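Long-range contacts in L-threonine dehydrogenase (Flavobacterium frigidimaris, PDB 2YY7), which probably catalyses the NAD-dependent oxidation of L-threonine at its 3-hydroxyl group, using a Rossmann-type fold of the epimerase/dehydratase family to hold the dinucleotide: residues I110-W115 / D164-R169; I174-P179 / K305-H310; A120-T125 / Q133-E138. All coordinates share one frame; numbering follows the deposited sequence.

Contact 1 of 3, residues I110-W115 / D164-R169; sequences IKKIFW and DVRSIR
Ile113 of strand 112-118 and Val165 of strand 164-174 pair in parallel, and a backbone ladder joins the two strands. Ile113 N donates to Asp164 O, Arg166 N returns a nearly straight bond to Ile113 O (2.8 Å, 172° at the hydrogen), and Trp115 N reaches Arg166 O. Between these bonds the CA-H groups of Val165 and Phe114 make weaker contacts to Ile113 O and Arg166 O.

Apolar side chains meet on both faces of the sheet. On one, CG2 of Ile113 meets CG2 of Val165 at 3.9 Å, under helices 87-106 and 142-161. On the other, Phe114 presents its ring edge to Ile168, CZ lying 3.7 Å from CG1; helix 216-228 packs over this pair.

The charged groups gather on the Phe114 face. Arg166 grips Asp164 side-on, NE to OD1 and NH2 to OD2, each at 2.9 Å; the first bond lies in the guanidinium plane. Lys112, with CG anti to its backbone N (chi1 -170°) and a bend at chi3, lays its CE over one guanidinium face, 3.6 Å from Arg166 NH2. Its NZ continues to Met227 O, while Arg166 NH1 binds Ala229 O and Ile226 O at the end of helix 216-228. One water accepts from both Lys112 NZ and Arg166 NH2. Two more link Lys111 O to Asp164, one through the backbone N of Asp164 and the other through Asp164 OD2.

This is the parallel pairing of a Rossmann-type sheet, with the side chain of Trp115 about 5 Å from the bound NAD at their nearest atoms. The carboxylate of Asp164, together with the carbonyls and the shared water, probably offsets the closeness of two cationic side chains, so that lysine and arginine can lie one over the other at this border of the core.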
loop_
_atom_site.group_PDB
_atom_site.type_symbol
_atom_site.label_atom_id
_atom_site.label_comp_id
_atom_site.label_asym_id
_atom_site.label_seq_id
_atom_site.Cartn_x
_atom_site.Cartn_y
_atom_site.Cartn_z
ATOM N N ILE A 110 12.486 6.852 21.199
ATOM C CA ILE A 110 13.639 6.208 20.573
ATOM C C ILE A 110 14.146 7.201 19.529
ATOM O O ILE A 110 13.433 8.134 19.160
ATOM C CB ILE A 110 13.289 4.855 19.888
ATOM C CG1 ILE A 110 12.313 5.076 18.735
ATOM C CG2 ILE A 110 12.695 3.882 20.914
ATOM C CD1 ILE A 110 12.041 3.816 17.935
ATOM N N LYS A 111 15.370 7.008 19.053
ATOM C CA LYS A 111 15.952 7.934 18.089
ATOM C C LYS A 111 15.996 7.469 16.638
ATOM O O LYS A 111 15.797 8.266 15.723
ATOM C CB LYS A 111 17.386 8.290 18.513
ATOM C CG LYS A 111 17.517 8.935 19.882
ATOM C CD LYS A 111 18.967 9.320 20.160
ATOM C CE LYS A 111 19.113 9.994 21.515
ATOM N NZ LYS A 111 20.524 10.401 21.796
ATOM N N LYS A 112 16.267 6.186 16.426
ATOM C CA LYS A 112 16.399 5.667 15.074
ATOM C C LYS A 112 15.721 4.312 14.892
ATOM O O LYS A 112 15.600 3.527 15.834
ATOM C CB LYS A 112 17.895 5.555 14.741
ATOM C CG LYS A 112 18.241 5.262 13.284
ATOM C CD LYS A 112 19.760 5.111 13.098
ATOM C CE LYS A 112 20.512 6.391 13.459
ATOM N NZ LYS A 112 21.997 6.256 13.274
ATOM N N ILE A 113 15.294 4.041 13.666
ATOM C CA ILE A 113 14.629 2.788 13.355
ATOM C C ILE A 113 15.144 2.160 12.076
ATOM O O ILE A 113 15.427 2.856 11.094
ATOM C CB ILE A 113 13.104 2.986 13.141
ATOM C CG1 ILE A 113 12.431 3.433 14.436
ATOM C CG2 ILE A 113 12.476 1.687 12.632
ATOM C CD1 ILE A 113 10.993 3.867 14.240
ATOM N N PHE A 114 15.286 0.840 12.103
ATOM C CA PHE A 114 15.631 0.102 10.905
ATOM C C PHE A 114 14.465 -0.861 10.740
ATOM O O PHE A 114 14.098 -1.573 11.681
ATOM C CB PHE A 114 16.902 -0.742 11.013
ATOM C CG PHE A 114 17.103 -1.639 9.808
ATOM C CD1 PHE A 114 17.532 -1.102 8.591
ATOM C CD2 PHE A 114 16.742 -2.986 9.853
ATOM C CE1 PHE A 114 17.593 -1.885 7.438
ATOM C CE2 PHE A 114 16.797 -3.786 8.704
ATOM C CZ PHE A 114 17.222 -3.231 7.491
ATOM N N TRP A 115 13.876 -0.862 9.556
ATOM C CA TRP A 115 12.766 -1.748 9.253
ATOM C C TRP A 115 13.001 -2.220 7.826
ATOM O O TRP A 115 13.067 -1.414 6.904
ATOM C CB TRP A 115 11.436 -1.005 9.348
ATOM C CG TRP A 115 10.290 -1.834 8.853
ATOM C CD1 TRP A 115 9.683 -2.874 9.499
ATOM C CD2 TRP A 115 9.676 -1.748 7.565
ATOM N NE1 TRP A 115 8.730 -3.443 8.691
ATOM C CE2 TRP A 115 8.705 -2.770 7.496
ATOM C CE3 TRP A 115 9.856 -0.907 6.458
ATOM C CZ2 TRP A 115 7.912 -2.974 6.360
ATOM C CZ3 TRP A 115 9.067 -1.111 5.326
ATOM C CH2 TRP A 115 8.107 -2.135 5.290
ATOM N N ASP A 164 13.429 9.310 12.137
ATOM C CA ASP A 164 14.586 8.771 11.426
ATOM C C ASP A 164 14.379 7.267 11.259
ATOM O O ASP A 164 14.766 6.482 12.125
ATOM C CB ASP A 164 15.874 9.015 12.219
ATOM C CG ASP A 164 17.131 8.648 11.434
ATOM O OD1 ASP A 164 17.027 8.037 10.347
ATOM O OD2 ASP A 164 18.237 8.968 11.912
ATOM N N VAL A 165 13.751 6.873 10.156
ATOM C CA VAL A 165 13.512 5.458 9.878
ATOM C C VAL A 165 14.195 5.101 8.564
ATOM O O VAL A 165 13.988 5.757 7.542
ATOM C CB VAL A 165 11.996 5.137 9.795
ATOM C CG1 VAL A 165 11.306 6.084 8.819
ATOM C CG2 VAL A 165 11.795 3.685 9.375
ATOM N N ARG A 166 15.019 4.062 8.604
ATOM C CA ARG A 166 15.769 3.630 7.436
ATOM C C ARG A 166 15.367 2.224 7.031
ATOM O O ARG A 166 15.111 1.372 7.885
ATOM C CB ARG A 166 17.259 3.709 7.756
ATOM C CG ARG A 166 17.606 5.030 8.438
ATOM C CD ARG A 166 19.086 5.225 8.710
ATOM N NE ARG A 166 19.295 6.486 9.416
ATOM C CZ ARG A 166 20.480 7.034 9.660
ATOM N NH1 ARG A 166 21.590 6.434 9.258
ATOM N NH2 ARG A 166 20.552 8.188 10.313
ATOM N N SER A 167 15.322 1.979 5.725
ATOM C CA SER A 167 14.909 0.679 5.214
ATOM C C SER A 167 15.600 0.248 3.925
ATOM O O SER A 167 16.083 1.073 3.151
ATOM C CB SER A 167 13.397 0.691 4.971
ATOM O OG SER A 167 12.937 -0.571 4.511
ATOM N N ILE A 168 15.645 -1.064 3.718
ATOM C CA ILE A 168 16.203 -1.638 2.506
ATOM C C ILE A 168 15.327 -2.814 2.072
ATOM O O ILE A 168 14.776 -3.545 2.902
ATOM C CB ILE A 168 17.679 -2.115 2.684
ATOM C CG1 ILE A 168 17.804 -3.061 3.871
ATOM C CG2 ILE A 168 18.599 -0.912 2.880
ATOM C CD1 ILE A 168 19.251 -3.421 4.188
ATOM N N ARG A 169 15.178 -2.969 0.765
ATOM C CA ARG A 169 14.381 -4.049 0.211
ATOM C C ARG A 169 15.294 -5.258 -0.004
ATOM O O ARG A 169 15.810 -5.467 -1.101
ATOM C CB ARG A 169 13.751 -3.594 -1.117
ATOM C CG ARG A 169 12.758 -2.430 -0.979
ATOM C CD ARG A 169 12.461 -1.781 -2.342
ATOM N NE ARG A 169 11.488 -0.689 -2.250
ATOM C CZ ARG A 169 11.395 0.309 -3.128
ATOM N NH1 ARG A 169 12.214 0.361 -4.174
ATOM N NH2 ARG A 169 10.495 1.267 -2.954
HETATM O O HOH W 1 13.597 9.365 15.034
HETATM O O HOH W 2 18.415 9.449 14.663
HETATM O O HOH W 3 23.110 8.770 11.897
#

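Contact 2 of 3, residues I174-P179 / K305-H310; sequences ISWSTP and KDMIEH
Trp176 and His310 form a face-to-face aromatic stack that joins the loop after strand 164-174 to the C-terminal helix 300-311. The five-membered ring of Trp176 and the imidazole have centroids 3.5 Å apart and planes inclined by only 7°. The indole is placed for this by a chi1 of 54°, which sets CG between the backbone N and the carbonyl carbon. His310 CB also lies over the same five-membered ring, 3.8 Å from its centroid, adding a CH-pi contact, whereas Ser177 CB lies over the opposite face of the indole.

At the root of the indole the contact becomes apolar. Met307 SD approaches the ring edge, 5.2 Å from the five-membered centroid, a Met-aromatic contact, and touches Trp176 CB at 3.8 Å. Bends at chi2 and chi3 fold the methionine so that its methyl turns onto the loop, where CE meets Ile174 CG2 at 3.8 Å and comes close to Ser175 O.

Water supplies the polar link: one molecule accepts from Trp176 NE1 at 3.0 Å and donates to Asp306 OD1 at 2.8 Å. Ser175, whose CB points away from the helix, hydrogen-bonds through OG to Gln13, an NAD-binding residue.

Tyr215 of strand 211-215 packs against Trp176, Met307 and His310 alike, and its OH hydrogen-bonds Asp306 OD1, which links Asp306 to that strand. Deeper in, Ile174 pairs with the same strand through backbone bonds to Met214, and helix 187-197 lies against Ile174 and Met307, while the stack itself sits nearer the surface.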
loop_
_atom_site.group_PDB
_atom_site.type_symbol
_atom_site.label_atom_id
_atom_site.label_comp_id
_atom_site.label_asym_id
_atom_site.label_seq_id
_atom_site.Cartn_x
_atom_site.Cartn_y
_atom_site.Cartn_z
ATOM N N ILE A 174 20.418 -15.753 1.943
ATOM C CA ILE A 174 20.977 -17.086 2.144
ATOM C C ILE A 174 21.908 -17.142 3.359
ATOM O O ILE A 174 22.823 -16.330 3.485
ATOM C CB ILE A 174 21.742 -17.511 0.872
ATOM C CG1 ILE A 174 20.780 -17.474 -0.324
ATOM C CG2 ILE A 174 22.336 -18.906 1.045
ATOM C CD1 ILE A 174 21.457 -17.284 -1.673
ATOM N N SER A 175 21.674 -18.098 4.253
ATOM C CA SER A 175 22.506 -18.223 5.446
ATOM C C SER A 175 22.681 -19.671 5.892
ATOM O O SER A 175 21.954 -20.562 5.455
ATOM C CB SER A 175 21.909 -17.418 6.599
ATOM O OG SER A 175 20.688 -17.996 7.021
ATOM N N TRP A 176 23.641 -19.876 6.792
ATOM C CA TRP A 176 23.978 -21.194 7.322
ATOM C C TRP A 176 23.719 -21.356 8.823
ATOM O O TRP A 176 23.676 -22.477 9.323
ATOM C CB TRP A 176 25.461 -21.482 7.062
ATOM C CG TRP A 176 26.356 -20.391 7.593
ATOM C CD1 TRP A 176 26.843 -19.316 6.900
ATOM C CD2 TRP A 176 26.796 -20.224 8.948
ATOM N NE1 TRP A 176 27.555 -18.491 7.739
ATOM C CE2 TRP A 176 27.540 -19.024 9.002
ATOM C CE3 TRP A 176 26.630 -20.972 10.123
ATOM C CZ2 TRP A 176 28.120 -18.553 10.188
ATOM C CZ3 TRP A 176 27.210 -20.502 11.303
ATOM C CH2 TRP A 176 27.944 -19.303 11.323
ATOM N N SER A 177 23.554 -20.250 9.546
ATOM C CA SER A 177 23.359 -20.330 10.998
ATOM C C SER A 177 21.956 -20.622 11.518
ATOM O O SER A 177 21.807 -21.218 12.585
ATOM C CB SER A 177 23.866 -19.050 11.667
ATOM O OG SER A 177 23.101 -17.930 11.264
ATOM N N THR A 178 20.931 -20.203 10.782
ATOM C CA THR A 178 19.552 -20.412 11.216
ATOM C C THR A 178 18.658 -20.677 10.003
ATOM O O THR A 178 18.853 -20.088 8.943
ATOM C CB THR A 178 19.036 -19.166 11.972
ATOM O OG1 THR A 178 19.950 -18.842 13.026
ATOM C CG2 THR A 178 17.661 -19.414 12.572
ATOM N N PRO A 179 17.675 -21.582 10.143
ATOM C CA PRO A 179 16.759 -21.916 9.048
ATOM C C PRO A 179 15.923 -20.709 8.630
ATOM O O PRO A 179 15.610 -19.848 9.454
ATOM C CB PRO A 179 15.887 -23.023 9.648
ATOM C CG PRO A 179 16.776 -23.642 10.672
ATOM C CD PRO A 179 17.424 -22.446 11.310
ATOM N N LYS A 305 30.988 -21.386 -1.744
ATOM C CA LYS A 305 32.156 -21.899 -1.042
ATOM C C LYS A 305 31.980 -21.729 0.462
ATOM O O LYS A 305 32.149 -22.681 1.229
ATOM C CB LYS A 305 33.418 -21.156 -1.496
ATOM C CG LYS A 305 34.684 -21.585 -0.773
ATOM C CD LYS A 305 35.873 -20.735 -1.200
ATOM C CE LYS A 305 37.151 -21.193 -0.515
ATOM N NZ LYS A 305 38.294 -20.278 -0.797
ATOM N N ASP A 306 31.637 -20.509 0.873
ATOM C CA ASP A 306 31.448 -20.184 2.286
ATOM C C ASP A 306 30.333 -20.996 2.940
ATOM O O ASP A 306 30.448 -21.386 4.101
ATOM C CB ASP A 306 31.176 -18.683 2.438
ATOM C CG ASP A 306 31.405 -18.189 3.854
ATOM O OD1 ASP A 306 30.456 -18.206 4.661
ATOM O OD2 ASP A 306 32.551 -17.796 4.161
ATOM N N MET A 307 29.256 -21.258 2.203
ATOM C CA MET A 307 28.151 -22.049 2.741
ATOM C C MET A 307 28.607 -23.480 3.001
ATOM O O MET A 307 28.394 -24.029 4.086
ATOM C CB MET A 307 26.964 -22.071 1.767
ATOM C CG MET A 307 26.066 -20.835 1.822
ATOM S SD MET A 307 25.156 -20.669 3.380
ATOM C CE MET A 307 23.756 -21.760 3.078
ATOM N N ILE A 308 29.234 -24.084 1.998
ATOM C CA ILE A 308 29.704 -25.458 2.125
ATOM C C ILE A 308 30.741 -25.603 3.241
ATOM O O ILE A 308 30.771 -26.615 3.937
ATOM C CB ILE A 308 30.260 -25.961 0.772
ATOM C CG1 ILE A 308 29.103 -26.058 -0.232
ATOM C CG2 ILE A 308 30.939 -27.326 0.940
ATOM C CD1 ILE A 308 29.521 -26.362 -1.641
ATOM N N GLU A 309 31.580 -24.589 3.428
ATOM C CA GLU A 309 32.578 -24.648 4.490
ATOM C C GLU A 309 31.880 -24.651 5.844
ATOM O O GLU A 309 32.257 -25.394 6.748
ATOM C CB GLU A 309 33.531 -23.455 4.412
ATOM C CG GLU A 309 34.441 -23.450 3.198
ATOM C CD GLU A 309 35.528 -22.393 3.296
ATOM O OE1 GLU A 309 35.198 -21.214 3.543
ATOM O OE2 GLU A 309 36.712 -22.737 3.127
ATOM N N HIS A 310 30.854 -23.818 5.983
ATOM C CA HIS A 310 30.109 -23.742 7.237
ATOM C C HIS A 310 29.272 -24.992 7.507
ATOM O O HIS A 310 29.104 -25.399 8.655
ATOM C CB HIS A 310 29.188 -22.519 7.230
ATOM C CG HIS A 310 29.870 -21.245 7.619
ATOM N ND1 HIS A 310 30.189 -20.943 8.926
ATOM C CD2 HIS A 310 30.316 -20.206 6.875
ATOM C CE1 HIS A 310 30.803 -19.773 8.968
ATOM N NE2 HIS A 310 30.892 -19.306 7.737
HETATM O O HOH W 4 29.426 -16.453 6.564
#

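Contact 3 of 3, residues A120-T125 / Q133-E138; sequences AVFGPT and QYTIME
Phe122 and Met137 meet in the tightly packed half of this contact, within the long excursion between strand 112-118 and helix 142-161. Met137 CG lies 3.8 Å from Phe122 CD1, and SD sits obliquely to the ring, 4.7 Å from its centroid, as a Met-aromatic contact. Val121 CG2 is centred over one ring face and also touches Met137 SD at 4.0 Å, so the sulfur is flanked by valine and phenylalanine. Thr135 adds its methyl: with OG1 anti to the backbone N (chi1 -179°), CG2 falls between that N and the carbonyl carbon, and from there it reaches Phe122 CE1 at 3.6 Å. Arg169 of strand 164-174 packs on Val121, Phe122 and Met137, and Val121 also touches Lys147, an NAD-binding residue.

Between the two halves the backbones come close at Gly123. Its CA-H points at Glu138 O (3.5 Å, 157° at the hydrogen), the same oxygen that Pro124 CD approaches. Thr126 OG1 hydrogen-bonds both Gly123 N and Ile136 O, a tie from the intervening loop that holds the two segments together.

The other half is more polar and, at Pro124, Thr125 and Ile136, more open, although Glu138 is itself buried. Thr125 OG1 donates to Glu138 OE1 at 2.9 Å, arriving from above the carboxylate plane, 35° out of it. Ile136 CG2 packs against Thr125 OG1 at 3.3 Å, crossing the threonine at about a right angle. Here the second subunit takes over: Tyr134 of that chain packs on Thr125 and Glu138, and its Arg152 makes a long, weak ion pair with Glu138 OE2.

The chemistry therefore changes from sulfur, ring and methyl contacts beside the sheet to a single hydroxyl-carboxylate bond at the dimer interface, where Thr125 probably helps to stabilise the negative charge of Glu138.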
loop_
_atom_site.group_PDB
_atom_site.type_symbol
_atom_site.label_atom_id
_atom_site.label_comp_id
_atom_site.label_asym_id
_atom_site.label_seq_id
_atom_site.Cartn_x
_atom_site.Cartn_y
_atom_site.Cartn_z
ATOM N N ALA A 120 9.624 -8.270 -2.468
ATOM C CA ALA A 120 8.238 -8.709 -2.601
ATOM C C ALA A 120 7.288 -7.533 -2.830
ATOM O O ALA A 120 6.107 -7.738 -3.122
ATOM C CB ALA A 120 7.811 -9.487 -1.360
ATOM N N VAL A 121 7.795 -6.307 -2.689
ATOM C CA VAL A 121 6.968 -5.122 -2.912
ATOM C C VAL A 121 6.671 -4.942 -4.404
ATOM O O VAL A 121 5.771 -4.190 -4.787
ATOM C CB VAL A 121 7.647 -3.831 -2.377
ATOM C CG1 VAL A 121 7.846 -3.936 -0.874
ATOM C CG2 VAL A 121 8.980 -3.596 -3.078
ATOM N N PHE A 122 7.429 -5.639 -5.244
ATOM C CA PHE A 122 7.234 -5.555 -6.685
ATOM C C PHE A 122 6.174 -6.561 -7.131
ATOM O O PHE A 122 5.883 -7.518 -6.417
ATOM C CB PHE A 122 8.563 -5.805 -7.401
ATOM C CG PHE A 122 9.622 -4.789 -7.064
ATOM C CD1 PHE A 122 9.423 -3.439 -7.350
ATOM C CD2 PHE A 122 10.803 -5.173 -6.433
ATOM C CE1 PHE A 122 10.381 -2.489 -7.013
ATOM C CE2 PHE A 122 11.772 -4.225 -6.090
ATOM C CZ PHE A 122 11.559 -2.882 -6.381
ATOM N N GLY A 123 5.592 -6.333 -8.305
ATOM C CA GLY A 123 4.558 -7.221 -8.801
ATOM C C GLY A 123 4.734 -7.634 -10.251
ATOM O O GLY A 123 5.755 -7.313 -10.872
ATOM N N PRO A 124 3.734 -8.327 -10.825
ATOM C CA PRO A 124 3.699 -8.830 -12.206
ATOM C C PRO A 124 3.969 -7.777 -13.276
ATOM O O PRO A 124 4.492 -8.085 -14.347
ATOM C CB PRO A 124 2.283 -9.399 -12.335
ATOM C CG PRO A 124 1.908 -9.751 -10.928
ATOM C CD PRO A 124 2.450 -8.589 -10.148
ATOM N N THR A 125 3.598 -6.538 -12.978
ATOM C CA THR A 125 3.758 -5.427 -13.906
ATOM C C THR A 125 5.066 -4.657 -13.726
ATOM O O THR A 125 5.311 -3.666 -14.416
ATOM C CB THR A 125 2.569 -4.451 -13.768
ATOM O OG1 THR A 125 2.346 -4.159 -12.382
ATOM C CG2 THR A 125 1.299 -5.068 -14.353
ATOM N N GLN A 133 14.719 1.936 -8.762
ATOM C CA GLN A 133 14.331 2.294 -7.402
ATOM C C GLN A 133 12.887 2.802 -7.424
ATOM O O GLN A 133 12.093 2.499 -6.533
ATOM C CB GLN A 133 15.250 3.393 -6.860
ATOM C CG GLN A 133 14.730 4.074 -5.587
ATOM C CD GLN A 133 14.830 3.192 -4.358
ATOM O OE1 GLN A 133 13.929 3.177 -3.518
ATOM N NE2 GLN A 133 15.939 2.469 -4.233
ATOM N N TYR A 134 12.565 3.589 -8.445
ATOM C CA TYR A 134 11.221 4.137 -8.613
ATOM C C TYR A 134 10.618 3.444 -9.829
ATOM O O TYR A 134 11.072 3.646 -10.957
ATOM C CB TYR A 134 11.293 5.648 -8.848
ATOM C CG TYR A 134 11.965 6.410 -7.725
ATOM C CD1 TYR A 134 11.283 6.701 -6.543
ATOM C CD2 TYR A 134 13.291 6.828 -7.839
ATOM C CE1 TYR A 134 11.906 7.396 -5.503
ATOM C CE2 TYR A 134 13.922 7.516 -6.810
ATOM C CZ TYR A 134 13.228 7.799 -5.648
ATOM O OH TYR A 134 13.860 8.482 -4.637
ATOM N N THR A 135 9.594 2.628 -9.602
ATOM C CA THR A 135 8.968 1.890 -10.693
ATOM C C THR A 135 7.552 1.459 -10.324
ATOM O O THR A 135 7.020 1.855 -9.291
ATOM C CB THR A 135 9.813 0.630 -11.029
ATOM O OG1 THR A 135 9.215 -0.085 -12.114
ATOM C CG2 THR A 135 9.897 -0.294 -9.815
ATOM N N ILE A 136 6.945 0.650 -11.184
ATOM C CA ILE A 136 5.601 0.138 -10.952
ATOM C C ILE A 136 5.660 -0.893 -9.824
ATOM O O ILE A 136 6.562 -1.728 -9.795
ATOM C CB ILE A 136 5.047 -0.531 -12.232
ATOM C CG1 ILE A 136 4.861 0.528 -13.321
ATOM C CG2 ILE A 136 3.743 -1.250 -11.933
ATOM C CD1 ILE A 136 4.504 -0.042 -14.683
ATOM N N MET A 137 4.707 -0.829 -8.894
ATOM C CA MET A 137 4.667 -1.772 -7.779
ATOM C C MET A 137 3.241 -2.207 -7.441
ATOM O O MET A 137 2.482 -1.467 -6.815
ATOM C CB MET A 137 5.327 -1.160 -6.530
ATOM C CG MET A 137 6.785 -0.746 -6.733
ATOM S SD MET A 137 7.685 -0.412 -5.190
ATOM C CE MET A 137 6.991 1.166 -4.723
ATOM N N GLU A 138 2.877 -3.413 -7.862
ATOM C CA GLU A 138 1.543 -3.937 -7.587
ATOM C C GLU A 138 1.679 -5.343 -7.026
ATOM O O GLU A 138 1.340 -6.320 -7.690
ATOM C CB GLU A 138 0.699 -3.962 -8.866
ATOM C CG GLU A 138 0.527 -2.598 -9.524
ATOM C CD GLU A 138 -0.460 -2.619 -10.674
ATOM O OE1 GLU A 138 -0.345 -3.498 -11.554
ATOM O OE2 GLU A 138 -1.348 -1.747 -10.704
#

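Contact 1 is central sheet, contact 3 a buried loop pairing that runs out to the dimer interface, and contact 2 a partly buried junction with the C-terminal helix. Strand 164-174 serves all three: it pairs in contact 1, leads into the loop of contact 2, and sends Arg169 to contact 3, where NH1 probably hydrogen-bonds Gln133 O. Contacts 2 and 3 do not touch, their centres about 30 Å apart. A backbone ladder dominates contact 1; neither of the others has a backbone hydrogen bond directly between its segments, contact 2 relying on stacking and contact 3 on apolar packing plus one side-chain bond.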